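Local atomic coordinates of Yop proteins translocation protein Q (Yersinia pseudotuberculosis, PDB entry 3UEP), a protein that forms part of the type III secretion machinery that exports Yop virulence proteins, this chain being its C-terminal, FliN-like fragment. Residues Thr14-Asn17 with Gln18-Val21. Residues are numbered along the deposited sequence; the frame is centred on the assembly and turned at random.
Sequences TDLN and QLPV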
ATOM      1  N   THR A  14      11.539  13.932  24.270  1.00 43.46           N
ATOM      2  CA  THR A  14      10.903  14.153  25.562  1.00 44.41           C
ATOM      3  C   THR A  14       9.423  14.485  25.387  1.00 41.83           C
ATOM      4  O   THR A  14       8.657  14.534  26.345  1.00 45.78           O
ATOM      5  CB  THR A  14      11.605  15.270  26.308  1.00 42.74           C
ATOM      6  OG1 THR A  14      11.402  16.499  25.604  1.00 36.24           O
ATOM      7  CG2 THR A  14      13.118  14.968  26.394  1.00 40.68           C
ATOM      8  N   ASP A  15       9.026  14.702  24.143  1.00 38.47           N
ATOM      9  CA  ASP A  15       7.639  14.951  23.798  1.00 35.44           C
ATOM     10  C   ASP A  15       7.134  13.774  22.963  1.00 28.10           C
ATOM     11  O   ASP A  15       7.476  13.646  21.793  1.00 37.39           O
ATOM     12  CB  ASP A  15       7.519  16.276  23.018  1.00 28.53           C
ATOM     13  CG  ASP A  15       6.112  16.519  22.499  1.00 31.03           C
ATOM     14  OD1 ASP A  15       5.183  15.864  23.016  1.00 34.53           O
ATOM     15  OD2 ASP A  15       5.930  17.356  21.577  1.00 37.86           O
ATOM     16  N   LEU A  16       6.338  12.902  23.569  1.00 27.88           N
ATOM     17  CA  LEU A  16       5.846  11.716  22.871  1.00 31.39           C
ATOM     18  C   LEU A  16       5.011  12.072  21.637  1.00 34.52           C
ATOM     19  O   LEU A  16       4.891  11.270  20.722  1.00 33.78           O
ATOM     20  CB  LEU A  16       5.026  10.823  23.810  1.00 23.67           C
ATOM     21  CG  LEU A  16       5.735  10.148  24.990  1.00 33.41           C
ATOM     22  CD1 LEU A  16       4.929   8.919  25.451  1.00 21.77           C
ATOM     23  CD2 LEU A  16       7.164   9.750  24.643  1.00 37.08           C
ATOM     24  N   ASN A  17       4.430  13.271  21.617  1.00 31.52           N
ATOM     25  CA  ASN A  17       3.627  13.709  20.475  1.00 26.81           C
ATOM     26  C   ASN A  17       4.470  13.868  19.222  1.00 29.75           C
ATOM     27  O   ASN A  17       3.940  14.076  18.129  1.00 32.27           O
ATOM     28  CB  ASN A  17       2.932  15.034  20.776  1.00 30.23           C
ATOM     29  CG  ASN A  17       1.973  14.931  21.938  1.00 30.74           C
ATOM     30  OD1 ASN A  17       0.999  14.193  21.875  1.00 29.00           O
ATOM     31  ND2 ASN A  17       2.243  15.676  23.005  1.00 29.57           N
ATOM     32  N   GLN A  18       5.787  13.779  19.381  1.00 25.38           N
ATOM     33  CA  GLN A  18       6.690  13.891  18.242  1.00 25.01           C
ATOM     34  C   GLN A  18       7.288  12.549  17.818  1.00 27.67           C
ATOM     35  O   GLN A  18       8.149  12.497  16.924  1.00 26.30           O
ATOM     36  CB  GLN A  18       7.804  14.882  18.551  1.00 23.44           C
ATOM     37  CG  GLN A  18       7.297  16.298  18.800  1.00 22.84           C
ATOM     38  CD  GLN A  18       8.440  17.275  18.992  1.00 38.34           C
ATOM     39  OE1 GLN A  18       9.453  17.207  18.282  1.00 44.20           O
ATOM     40  NE2 GLN A  18       8.306  18.177  19.980  1.00 33.32           N
ATOM     41  N   LEU A  19       6.826  11.465  18.440  1.00 26.60           N
ATOM     42  CA  LEU A  19       7.303  10.118  18.094  1.00 31.50           C
ATOM     43  C   LEU A  19       6.993   9.805  16.630  1.00 30.19           C
ATOM     44  O   LEU A  19       5.887  10.061  16.169  1.00 28.91           O
ATOM     45  CB  LEU A  19       6.614   9.074  18.965  1.00 33.75           C
ATOM     46  CG  LEU A  19       6.967   9.032  20.452  1.00 42.99           C
ATOM     47  CD1 LEU A  19       6.046   8.052  21.158  1.00 46.57           C
ATOM     48  CD2 LEU A  19       8.445   8.673  20.661  1.00 28.38           C
ATOM     49  N   PRO A  20       7.956   9.230  15.901  1.00 30.83           N
ATOM     50  CA  PRO A  20       7.697   8.929  14.487  1.00 31.68           C
ATOM     51  C   PRO A  20       6.745   7.740  14.317  1.00 36.44           C
ATOM     52  O   PRO A  20       6.770   6.806  15.119  1.00 35.98           O
ATOM     53  CB  PRO A  20       9.082   8.570  13.924  1.00 23.64           C
ATOM     54  CG  PRO A  20      10.043   8.532  15.149  1.00 38.14           C
ATOM     55  CD  PRO A  20       9.216   8.638  16.388  1.00 30.50           C
ATOM     56  N   VAL A  21       5.922   7.798  13.273  1.00 36.38           N
ATOM     57  CA  VAL A  21       5.087   6.683  12.847  1.00 37.10           C
ATOM     58  C   VAL A  21       5.266   6.487  11.345  1.00 38.85           C
ATOM     59  O   VAL A  21       5.150   7.441  10.565  1.00 36.47           O
ATOM     60  CB  VAL A  21       3.603   6.939  13.139  1.00 33.60           C
ATOM     61  CG1 VAL A  21       2.764   5.744  12.697  1.00 32.57           C
ATOM     62  CG2 VAL A  21       3.401   7.225  14.624  1.00 33.98           C
TER
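D15 and Q18 join through both backbone and side chains in two successive 3-10 turns, with an Asx turn at their start, just before strand 20-27 of this FliN-like domain. The amide N of Q18 bonds to the carbonyl O of D15 (2.9 Å), and one residue on the pattern repeats as L19 N bonds to L16 O (3.0 Å). A chi1 of 174° carries the D15 carboxylate away from its own backbone N and round to N17 and Q18, and its two oxygens divide the work. OD1 takes two donors of N17: the backbone N from above the carboxylate plane, which makes the Asx turn, and ND2 on the syn lone pair at 2.9 Å. OD2 receives Q18 NE2 on its anti side at 3.0 Å, the amide standing almost perpendicular to the carboxylate. Three donors thus reach the carboxylate, gripping both oxygens and restricting its rotation. L16 and L19 run side by side, pointing the same way, with L16 CB 4.0 Å from L19 CD1; V93 packs on both. Beyond the turns, P20 and V21 pair in an antiparallel ladder with a strand of the second subunit, carrying the sheet across the interface; W34 of that subunit packs on N17. Beside the NE2 to OD2 hydrogen bond, the aliphatic CG of Q18 also lies close to D15 OD2, at 3.3 Å.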